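Long-range contacts in pyridine nucleotide-disulphide oxidoreductase dimerisation region (Escherichia coli BL21, PDB 6KYY), which is a flavoprotein disulfide reductase, induced by hypochlorous acid, that binds FAD and copper(II) and is probably involved in resistance to reactive chlorine species: residues T134-V139 against S257-A262; S155-L159 against F180-F184; I16-K20 against M45-T49. All coordinates share one frame; numbering follows the deposited sequence.

Interaction 1 (T134-V139 against S257-A262); sequences TGAQTV and SGRQPA. With FAD (flavin-adenine dinucleotide), chain N.
The guanidinium group of R259 lies flat between the backbone of strand 136-138 and the flavin of FAD. Q137 CA sits over one of its faces, 3.8 Å from R259 NH2. The methyl C8M of FAD lies over the opposite face, 3.7 Å from R259 NE. A bend in the arginine chain (chi3 92°) turns the group back across the strand. V139 and Q260 meet at about a right angle. V139 CG2 lies against the length of the glutamine chain, 3.6 Å from Q260 CB. The amide of Q137, on the same face as Q260, runs along to P261 and A262. Its NE2 makes a weak hydrogen bond to P261 O at 3.4 Å and lies 3.7 Å from A262 CB. T134 OG1 donates to A262 O at 3.1 Å, tilted 17° from the carbonyl plane, while T134 CG2 packs on the adenine of FAD.

Backbone bonds hold these side chains in register. Q137 and Q260 form an antiparallel hydrogen-bonded pair, with Q137 N 2.8 Å from Q260 O. A262 N to G135 O and V139 N to G258 O extend the ladder at both ends. R259 O accepts from Q305 and R278. Such a two-stranded link between the FAD and pyridine nucleotide domains is known in this family. Beside it runs helix 49-53, whose T49 and I53 touch R259.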
loop_
_atom_site.group_PDB
_atom_site.type_symbol
_atom_site.label_atom_id
_atom_site.label_comp_id
_atom_site.label_asym_id
_atom_site.label_seq_id
_atom_site.Cartn_x
_atom_site.Cartn_y
_atom_site.Cartn_z
ATOM N N THR B 134 16.308 -15.058 -21.541
ATOM C CA THR B 134 17.580 -15.058 -20.830
ATOM C C THR B 134 17.800 -13.822 -19.967
ATOM O O THR B 134 18.724 -13.820 -19.148
ATOM C CB THR B 134 18.743 -15.190 -21.819
ATOM O OG1 THR B 134 18.615 -14.203 -22.849
ATOM C CG2 THR B 134 18.749 -16.574 -22.448
ATOM N N GLY B 135 16.990 -12.777 -20.126
ATOM C CA GLY B 135 17.157 -11.613 -19.278
ATOM C C GLY B 135 18.371 -10.781 -19.660
ATOM O O GLY B 135 18.844 -10.797 -20.800
ATOM N N ALA B 136 18.886 -10.047 -18.679
ATOM C CA ALA B 136 19.961 -9.085 -18.882
ATOM C C ALA B 136 21.176 -9.457 -18.036
ATOM O O ALA B 136 21.192 -10.470 -17.331
ATOM C CB ALA B 136 19.485 -7.668 -18.552
ATOM N N GLN B 137 22.205 -8.613 -18.119
ATOM C CA GLN B 137 23.436 -8.793 -17.362
ATOM C C GLN B 137 24.026 -7.423 -17.056
ATOM O O GLN B 137 23.693 -6.425 -17.701
ATOM C CB GLN B 137 24.446 -9.658 -18.124
ATOM C CG GLN B 137 25.118 -8.942 -19.285
ATOM C CD GLN B 137 25.689 -9.900 -20.311
ATOM O OE1 GLN B 137 26.311 -10.903 -19.963
ATOM N NE2 GLN B 137 25.481 -9.594 -21.587
ATOM N N THR B 138 24.916 -7.389 -16.066
ATOM C CA THR B 138 25.507 -6.130 -15.631
ATOM C C THR B 138 26.378 -5.528 -16.728
ATOM O O THR B 138 27.160 -6.227 -17.379
ATOM C CB THR B 138 26.341 -6.341 -14.363
ATOM O OG1 THR B 138 25.510 -6.864 -13.321
ATOM C CG2 THR B 138 26.956 -5.027 -13.895
ATOM N N VAL B 139 26.227 -4.224 -16.938
ATOM C CA VAL B 139 27.103 -3.467 -17.823
ATOM C C VAL B 139 28.317 -3.022 -17.021
ATOM O O VAL B 139 28.178 -2.457 -15.929
ATOM C CB VAL B 139 26.367 -2.260 -18.430
ATOM C CG1 VAL B 139 27.357 -1.276 -19.036
ATOM C CG2 VAL B 139 25.364 -2.720 -19.471
ATOM N N SER B 257 25.652 0.687 -13.258
ATOM C CA SER B 257 25.702 1.362 -14.547
ATOM C C SER B 257 24.736 0.746 -15.556
ATOM O O SER B 257 24.999 0.755 -16.761
ATOM C CB SER B 257 27.128 1.350 -15.096
ATOM O OG SER B 257 27.993 2.115 -14.274
ATOM N N GLY B 258 23.621 0.210 -15.077
ATOM C CA GLY B 258 22.595 -0.327 -15.944
ATOM C C GLY B 258 22.848 -1.773 -16.337
ATOM O O GLY B 258 23.949 -2.307 -16.206
ATOM N N ARG B 259 21.789 -2.411 -16.825
ATOM C CA ARG B 259 21.844 -3.779 -17.317
ATOM C C ARG B 259 21.509 -3.802 -18.801
ATOM O O ARG B 259 20.678 -3.024 -19.278
ATOM C CB ARG B 259 20.874 -4.689 -16.558
ATOM C CG ARG B 259 20.924 -4.535 -15.052
ATOM C CD ARG B 259 20.292 -5.734 -14.374
ATOM N NE ARG B 259 21.273 -6.768 -14.061
ATOM C CZ ARG B 259 21.052 -8.072 -14.189
ATOM N NH1 ARG B 259 19.877 -8.507 -14.627
ATOM N NH2 ARG B 259 22.005 -8.941 -13.881
ATOM N N GLN B 260 22.163 -4.701 -19.527
ATOM C CA GLN B 260 21.924 -4.855 -20.951
ATOM C C GLN B 260 21.599 -6.308 -21.261
ATOM O O GLN B 260 22.017 -7.212 -20.529
ATOM C CB GLN B 260 23.140 -4.402 -21.774
ATOM C CG GLN B 260 24.279 -5.403 -21.840
ATOM C CD GLN B 260 25.493 -4.845 -22.552
ATOM O OE1 GLN B 260 25.679 -3.630 -22.628
ATOM N NE2 GLN B 260 26.327 -5.732 -23.085
ATOM N N PRO B 261 20.837 -6.557 -22.327
ATOM C CA PRO B 261 20.450 -7.934 -22.658
ATOM C C PRO B 261 21.654 -8.857 -22.779
ATOM O O PRO B 261 22.718 -8.467 -23.266
ATOM C CB PRO B 261 19.724 -7.779 -23.998
ATOM C CG PRO B 261 19.175 -6.397 -23.957
ATOM C CD PRO B 261 20.174 -5.571 -23.199
ATOM N N ALA B 262 21.478 -10.092 -22.316
ATOM C CA ALA B 262 22.519 -11.116 -22.361
ATOM C C ALA B 262 22.212 -12.042 -23.533
ATOM O O ALA B 262 21.351 -12.921 -23.436
ATOM C CB ALA B 262 22.588 -11.879 -21.042
HETATM P PA FAD N . 15.284 -13.101 -15.893
HETATM O O1A FAD N . 16.432 -12.166 -15.983
HETATM O O2A FAD N . 14.419 -12.974 -14.634
HETATM O O5B FAD N . 15.770 -14.585 -16.044
HETATM C C5B FAD N . 17.046 -14.898 -16.640
HETATM C C4B FAD N . 17.359 -16.350 -16.375
HETATM O O4B FAD N . 17.871 -16.969 -17.578
HETATM C C3B FAD N . 18.394 -16.603 -15.278
HETATM O O3B FAD N . 17.965 -17.650 -14.417
HETATM C C2B FAD N . 19.653 -16.982 -16.064
HETATM O O2B FAD N . 20.486 -17.873 -15.330
HETATM C C1B FAD N . 19.044 -17.688 -17.270
HETATM N N9A FAD N . 19.900 -17.711 -18.453
HETATM C C8A FAD N . 20.587 -16.659 -19.000
HETATM N N7A FAD N . 21.283 -16.972 -20.068
HETATM C C5A FAD N . 21.037 -18.326 -20.234
HETATM C C6A FAD N . 21.481 -19.263 -21.188
HETATM N N6A FAD N . 22.301 -18.962 -22.199
HETATM N N1A FAD N . 21.046 -20.537 -21.067
HETATM C C2A FAD N . 20.225 -20.843 -20.059
HETATM N N3A FAD N . 19.742 -20.048 -19.102
HETATM C C4A FAD N . 20.187 -18.795 -19.246
HETATM N N1 FAD N . 11.891 -5.204 -11.732
HETATM C C2 FAD N . 10.728 -4.699 -11.225
HETATM O O2 FAD N . 9.654 -4.816 -11.828
HETATM N N3 FAD N . 10.738 -4.040 -10.009
HETATM C C4 FAD N . 11.846 -3.808 -9.218
HETATM O O4 FAD N . 11.727 -3.216 -8.147
HETATM C C4X FAD N . 13.079 -4.344 -9.768
HETATM N N5 FAD N . 14.170 -4.202 -9.074
HETATM C C5X FAD N . 15.344 -4.719 -9.595
HETATM C C6 FAD N . 16.525 -4.558 -8.873
HETATM C C7 FAD N . 17.731 -5.060 -9.352
HETATM C C7M FAD N . 18.987 -4.867 -8.544
HETATM C C8 FAD N . 17.760 -5.736 -10.583
HETATM C C8M FAD N . 19.048 -6.290 -11.129
HETATM C C9 FAD N . 16.584 -5.897 -11.308
HETATM C C9A FAD N . 15.381 -5.397 -10.824
HETATM N N10 FAD N . 14.171 -5.549 -11.529
HETATM C C10 FAD N . 13.000 -5.033 -11.031
HETATM C "C1'" FAD N . 14.140 -6.240 -12.827
HETATM C "C2'" FAD N . 13.809 -7.724 -12.715
HETATM O "O2'" FAD N . 14.831 -8.406 -11.988
HETATM C "C3'" FAD N . 13.709 -8.322 -14.119
HETATM O "O3'" FAD N . 13.233 -7.324 -15.015
HETATM C "C4'" FAD N . 12.803 -9.550 -14.218
HETATM O "O4'" FAD N . 13.407 -10.645 -13.528
HETATM C "C5'" FAD N . 12.494 -9.934 -15.651
HETATM O "O5'" FAD N . 13.551 -10.780 -16.149
HETATM P P FAD N . 13.323 -11.726 -17.388
HETATM O O1P FAD N . 11.906 -12.305 -17.340
HETATM O O2P FAD N . 13.659 -11.024 -18.646
HETATM O O3P FAD N . 14.338 -12.922 -17.152
#

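Interaction 2 (S155-L159 against F180-F184); sequences STGLL and FASMF
F180 O accepts the backbone N-H of F184 at 3.2 Å, one helical turn on. The bond is part of the helical repeat that puts F180 and F184 on the same side, toward 155-159. Between the two segments the contact is apolar. L158 projects toward the helix, with CG anti to the backbone N (chi1 -164°). Its CD2 touches both rings, 3.8 Å from F180 CD1 and 3.7 Å from F184 CE1. L158 and F184 approach from opposite directions.

L159 meets F180 at about a right angle. Its CD2 lies in the plane of the F180 ring, at the edge, 3.5 Å from CE1. F184 CD1 is also at the edge of that ring, in its plane.

The helix 175-186 follows strand 167-171 in a five-stranded parallel sheet. The turn and the start of the helix carry what looks like a Rossmann-type glycine pattern, and F180 touches its residues. This is consistent with the pyridine nucleotide domain of the family. L158 and F180 both rest on L254 of strand 252-255, so the contact packs against the sheet.

The remaining contacts are looser. S155 OG is 4.0 Å from F180 CE2, and S155 also touches FAD. M183 CE lies 4.4 Å from L159 CD2, and both side chains reach L61 of helix 55-65. L159 O accepts a hydrogen bond from K78 NZ.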
loop_
_atom_site.group_PDB
_atom_site.type_symbol
_atom_site.label_atom_id
_atom_site.label_comp_id
_atom_site.label_asym_id
_atom_site.label_seq_id
_atom_site.Cartn_x
_atom_site.Cartn_y
_atom_site.Cartn_z
ATOM N N SER B 155 25.769 -5.577 -8.591
ATOM C CA SER B 155 24.551 -5.632 -7.788
ATOM C C SER B 155 24.389 -7.001 -7.139
ATOM O O SER B 155 23.927 -7.109 -5.997
ATOM C CB SER B 155 23.332 -5.296 -8.648
ATOM O OG SER B 155 22.145 -5.854 -8.108
ATOM N N THR B 156 24.783 -8.058 -7.851
ATOM C CA THR B 156 24.688 -9.411 -7.311
ATOM C C THR B 156 25.649 -9.614 -6.146
ATOM O O THR B 156 25.259 -10.121 -5.088
ATOM C CB THR B 156 24.967 -10.431 -8.416
ATOM O OG1 THR B 156 24.291 -10.040 -9.618
ATOM C CG2 THR B 156 24.507 -11.811 -7.992
ATOM N N GLY B 157 26.915 -9.227 -6.322
ATOM C CA GLY B 157 27.902 -9.473 -5.285
ATOM C C GLY B 157 27.722 -8.605 -4.057
ATOM O O GLY B 157 28.159 -8.979 -2.964
ATOM N N LEU B 158 27.085 -7.441 -4.209
ATOM C CA LEU B 158 26.913 -6.556 -3.063
ATOM C C LEU B 158 25.870 -7.089 -2.090
ATOM O O LEU B 158 25.970 -6.841 -0.882
ATOM C CB LEU B 158 26.534 -5.150 -3.526
ATOM C CG LEU B 158 26.711 -4.076 -2.449
ATOM C CD1 LEU B 158 28.182 -3.729 -2.273
ATOM C CD2 LEU B 158 25.894 -2.833 -2.764
ATOM N N LEU B 159 24.871 -7.817 -2.583
ATOM C CA LEU B 159 23.848 -8.389 -1.717
ATOM C C LEU B 159 24.343 -9.596 -0.930
ATOM O O LEU B 159 23.595 -10.123 -0.102
ATOM C CB LEU B 159 22.619 -8.780 -2.541
ATOM C CG LEU B 159 21.851 -7.619 -3.173
ATOM C CD1 LEU B 159 20.659 -8.124 -3.969
ATOM C CD2 LEU B 159 21.407 -6.635 -2.108
ATOM N N PHE B 180 20.047 1.385 -3.786
ATOM C CA PHE B 180 21.100 0.925 -2.891
ATOM C C PHE B 180 21.639 2.042 -2.010
ATOM O O PHE B 180 22.194 1.759 -0.943
ATOM C CB PHE B 180 22.239 0.304 -3.700
ATOM C CG PHE B 180 22.040 -1.151 -4.001
ATOM C CD1 PHE B 180 22.210 -2.103 -3.012
ATOM C CD2 PHE B 180 21.681 -1.567 -5.271
ATOM C CE1 PHE B 180 22.027 -3.442 -3.283
ATOM C CE2 PHE B 180 21.495 -2.907 -5.549
ATOM C CZ PHE B 180 21.670 -3.846 -4.553
ATOM N N ALA B 181 21.493 3.300 -2.431
ATOM C CA ALA B 181 21.956 4.414 -1.612
ATOM C C ALA B 181 21.184 4.486 -0.301
ATOM O O ALA B 181 21.780 4.520 0.783
ATOM C CB ALA B 181 21.828 5.725 -2.389
ATOM N N SER B 182 19.851 4.502 -0.378
ATOM C CA SER B 182 19.042 4.571 0.836
ATOM C C SER B 182 19.181 3.305 1.670
ATOM O O SER B 182 19.239 3.374 2.902
ATOM C CB SER B 182 17.574 4.812 0.482
ATOM O OG SER B 182 17.444 5.668 -0.638
ATOM N N MET B 183 19.238 2.142 1.015
ATOM C CA MET B 183 19.258 0.877 1.746
ATOM C C MET B 183 20.468 0.782 2.667
ATOM O O MET B 183 20.344 0.376 3.828
ATOM C CB MET B 183 19.243 -0.298 0.769
ATOM C CG MET B 183 19.334 -1.656 1.445
ATOM S SD MET B 183 20.208 -2.877 0.452
ATOM C CE MET B 183 19.090 -3.032 -0.934
ATOM N N PHE B 184 21.648 1.153 2.170
ATOM C CA PHE B 184 22.847 1.056 2.992
ATOM C C PHE B 184 23.002 2.254 3.920
ATOM O O PHE B 184 23.527 2.106 5.030
ATOM C CB PHE B 184 24.078 0.894 2.100
ATOM C CG PHE B 184 24.281 -0.512 1.606
ATOM C CD1 PHE B 184 23.488 -1.026 0.590
ATOM C CD2 PHE B 184 25.252 -1.326 2.165
ATOM C CE1 PHE B 184 23.666 -2.321 0.138
ATOM C CE2 PHE B 184 25.435 -2.622 1.717
ATOM C CZ PHE B 184 24.641 -3.119 0.702
#

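Interaction 3 (I16-K20 against M45-T49); sequences IGFGK and MYGGT. With FAD (flavin-adenine dinucleotide), chain N.
F18 and the turn M45-G48 meet by packing. The backbone N of G47 lies over one face of the F18 ring, toward its rim, 3.2 Å from CD1. Y46 CA sits over the same face. The rings of F18 and Y46 are set obliquely, with planes at 58° and centroids 6.0 Å apart. Their closest atoms are F18 CD2 and Y46 CD1. Behind the contact Y46 stacks on F90, while F18 touches L38 and L93. G19 and G48 have no side chains, and their CA atoms come within 4.3 Å.

Hydrogen bonds shape the loops. G48 N donates to M45 O at 3.1 Å, closing a type II turn. F18 N donates to E40, and Y46 O and G48 O both accept from N52 ND2.

The polar contacts to FAD come from both loops. K20 N donates to O1P at 3.0 Å. T49 grips the other phosphate twice: its N binds O2A at 2.8 Å and its OG1 binds O1A. With OG1 beside the backbone N (chi1 -78°), both donors of T49 face that phosphate. K20 and T49 each begin a helix, and the two helix ends would probably favour the negative charge. G17 CA lies by the ribose oxygen O4B and G19 CA by O5B, where the ribose joins the phosphate.

Strand 10-16, the glycine turn and helix 20-31 match the GxGxxG pattern of a Rossmann-like fold, here with FAD bound to it.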
loop_
_atom_site.group_PDB
_atom_site.type_symbol
_atom_site.label_atom_id
_atom_site.label_comp_id
_atom_site.label_asym_id
_atom_site.label_seq_id
_atom_site.Cartn_x
_atom_site.Cartn_y
_atom_site.Cartn_z
ATOM N N ILE B 16 14.215 -20.792 -22.786
ATOM C CA ILE B 16 15.619 -20.612 -22.431
ATOM C C ILE B 16 15.738 -19.610 -21.291
ATOM O O ILE B 16 15.795 -18.397 -21.520
ATOM C CB ILE B 16 16.442 -20.160 -23.652
ATOM C CG1 ILE B 16 16.212 -21.113 -24.827
ATOM C CG2 ILE B 16 17.919 -20.086 -23.301
ATOM C CD1 ILE B 16 16.729 -20.587 -26.144
ATOM N N GLY B 17 15.785 -20.109 -20.058
ATOM C CA GLY B 17 15.899 -19.249 -18.897
ATOM C C GLY B 17 14.706 -19.345 -17.970
ATOM O O GLY B 17 13.575 -19.548 -18.423
ATOM N N PHE B 18 14.943 -19.202 -16.665
ATOM C CA PHE B 18 13.885 -19.265 -15.664
ATOM C C PHE B 18 13.271 -17.900 -15.372
ATOM O O PHE B 18 12.855 -17.644 -14.235
ATOM C CB PHE B 18 14.418 -19.892 -14.375
ATOM C CG PHE B 18 13.479 -20.885 -13.749
ATOM C CD1 PHE B 18 12.276 -20.472 -13.199
ATOM C CD2 PHE B 18 13.800 -22.233 -13.706
ATOM C CE1 PHE B 18 11.411 -21.381 -12.619
ATOM C CE2 PHE B 18 12.938 -23.149 -13.129
ATOM C CZ PHE B 18 11.743 -22.721 -12.585
ATOM N N GLY B 19 13.193 -17.022 -16.368
ATOM C CA GLY B 19 12.667 -15.689 -16.166
ATOM C C GLY B 19 11.189 -15.686 -15.819
ATOM O O GLY B 19 10.519 -16.718 -15.749
ATOM N N LYS B 20 10.673 -14.476 -15.596
ATOM C CA LYS B 20 9.273 -14.323 -15.208
ATOM C C LYS B 20 8.339 -14.837 -16.297
ATOM O O LYS B 20 7.404 -15.599 -16.023
ATOM C CB LYS B 20 8.974 -12.858 -14.892
ATOM C CG LYS B 20 7.566 -12.612 -14.370
ATOM C CD LYS B 20 7.237 -13.547 -13.217
ATOM C CE LYS B 20 5.927 -13.169 -12.552
ATOM N NZ LYS B 20 6.042 -13.179 -11.066
ATOM N N MET B 45 19.834 -19.828 -9.805
ATOM C CA MET B 45 18.972 -18.891 -10.510
ATOM C C MET B 45 17.589 -19.468 -10.777
ATOM O O MET B 45 16.844 -18.909 -11.592
ATOM C CB MET B 45 19.623 -18.456 -11.825
ATOM C CG MET B 45 20.731 -17.438 -11.652
ATOM S SD MET B 45 20.121 -15.877 -10.993
ATOM C CE MET B 45 20.415 -14.793 -12.389
ATOM N N TYR B 46 17.235 -20.577 -10.129
ATOM C CA TYR B 46 15.877 -21.094 -10.212
ATOM C C TYR B 46 14.897 -20.030 -9.737
ATOM O O TYR B 46 15.054 -19.466 -8.650
ATOM C CB TYR B 46 15.733 -22.356 -9.359
ATOM C CG TYR B 46 16.413 -23.588 -9.914
ATOM C CD1 TYR B 46 16.611 -23.749 -11.280
ATOM C CD2 TYR B 46 16.847 -24.601 -9.065
ATOM C CE1 TYR B 46 17.227 -24.881 -11.784
ATOM C CE2 TYR B 46 17.464 -25.734 -9.559
ATOM C CZ TYR B 46 17.650 -25.869 -10.918
ATOM O OH TYR B 46 18.264 -26.997 -11.406
ATOM N N GLY B 47 13.892 -19.742 -10.557
ATOM C CA GLY B 47 12.920 -18.724 -10.235
ATOM C C GLY B 47 13.140 -17.392 -10.917
ATOM O O GLY B 47 12.232 -16.551 -10.898
ATOM N N GLY B 48 14.309 -17.169 -11.501
ATOM C CA GLY B 48 14.565 -15.985 -12.298
ATOM C C GLY B 48 15.483 -15.001 -11.592
ATOM O O GLY B 48 15.913 -15.197 -10.454
ATOM N N THR B 49 15.766 -13.914 -12.315
ATOM C CA THR B 49 16.660 -12.876 -11.808
ATOM C C THR B 49 16.072 -12.181 -10.582
ATOM O O THR B 49 16.787 -11.909 -9.610
ATOM C CB THR B 49 16.946 -11.861 -12.919
ATOM O OG1 THR B 49 17.920 -12.395 -13.825
ATOM C CG2 THR B 49 17.458 -10.549 -12.347
HETATM P PA FAD N . 15.284 -13.101 -15.893
HETATM O O1A FAD N . 16.432 -12.166 -15.983
HETATM O O2A FAD N . 14.419 -12.974 -14.634
HETATM O O5B FAD N . 15.770 -14.585 -16.044
HETATM C C5B FAD N . 17.046 -14.898 -16.640
HETATM C C4B FAD N . 17.359 -16.350 -16.375
HETATM O O4B FAD N . 17.871 -16.969 -17.578
HETATM C C3B FAD N . 18.394 -16.603 -15.278
HETATM O O3B FAD N . 17.965 -17.650 -14.417
HETATM C C2B FAD N . 19.653 -16.982 -16.064
HETATM O O2B FAD N . 20.486 -17.873 -15.330
HETATM C C1B FAD N . 19.044 -17.688 -17.270
HETATM N N9A FAD N . 19.900 -17.711 -18.453
HETATM C C8A FAD N . 20.587 -16.659 -19.000
HETATM N N7A FAD N . 21.283 -16.972 -20.068
HETATM C C5A FAD N . 21.037 -18.326 -20.234
HETATM C C6A FAD N . 21.481 -19.263 -21.188
HETATM N N6A FAD N . 22.301 -18.962 -22.199
HETATM N N1A FAD N . 21.046 -20.537 -21.067
HETATM C C2A FAD N . 20.225 -20.843 -20.059
HETATM N N3A FAD N . 19.742 -20.048 -19.102
HETATM C C4A FAD N . 20.187 -18.795 -19.246
HETATM N N1 FAD N . 11.891 -5.204 -11.732
HETATM C C2 FAD N . 10.728 -4.699 -11.225
HETATM O O2 FAD N . 9.654 -4.816 -11.828
HETATM N N3 FAD N . 10.738 -4.040 -10.009
HETATM C C4 FAD N . 11.846 -3.808 -9.218
HETATM O O4 FAD N . 11.727 -3.216 -8.147
HETATM C C4X FAD N . 13.079 -4.344 -9.768
HETATM N N5 FAD N . 14.170 -4.202 -9.074
HETATM C C5X FAD N . 15.344 -4.719 -9.595
HETATM C C6 FAD N . 16.525 -4.558 -8.873
HETATM C C7 FAD N . 17.731 -5.060 -9.352
HETATM C C7M FAD N . 18.987 -4.867 -8.544
HETATM C C8 FAD N . 17.760 -5.736 -10.583
HETATM C C8M FAD N . 19.048 -6.290 -11.129
HETATM C C9 FAD N . 16.584 -5.897 -11.308
HETATM C C9A FAD N . 15.381 -5.397 -10.824
HETATM N N10 FAD N . 14.171 -5.549 -11.529
HETATM C C10 FAD N . 13.000 -5.033 -11.031
HETATM C "C1'" FAD N . 14.140 -6.240 -12.827
HETATM C "C2'" FAD N . 13.809 -7.724 -12.715
HETATM O "O2'" FAD N . 14.831 -8.406 -11.988
HETATM C "C3'" FAD N . 13.709 -8.322 -14.119
HETATM O "O3'" FAD N . 13.233 -7.324 -15.015
HETATM C "C4'" FAD N . 12.803 -9.550 -14.218
HETATM O "O4'" FAD N . 13.407 -10.645 -13.528
HETATM C "C5'" FAD N . 12.494 -9.934 -15.651
HETATM O "O5'" FAD N . 13.551 -10.780 -16.149
HETATM P P FAD N . 13.323 -11.726 -17.388
HETATM O O1P FAD N . 11.906 -12.305 -17.340
HETATM O O2P FAD N . 13.659 -11.024 -18.646
HETATM O O3P FAD N . 14.338 -12.922 -17.152
#

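Overall arrangement
From the N terminus, interaction 3 closes first. It joins the loop after strand 10-16 to the loop after strand 36-40, with helix 20-31 between them. Interaction 1 opens later, at 134-139. Interaction 2 then opens and closes within it, tying the helix at 155-158 to helix 175-186. Interaction 1 closes last, at 257-262, pairing strands 136-138 and 259-261 as the antiparallel link between the FAD part and the domain with the parallel sheet. No two loops cross. Interactions 1 and 3 touch, T134 against I16 and R259 against T49, and both line FAD. Interaction 2 stands apart, its centre about 17 Å from that of interaction 1 and about 21 Å from that of interaction 3.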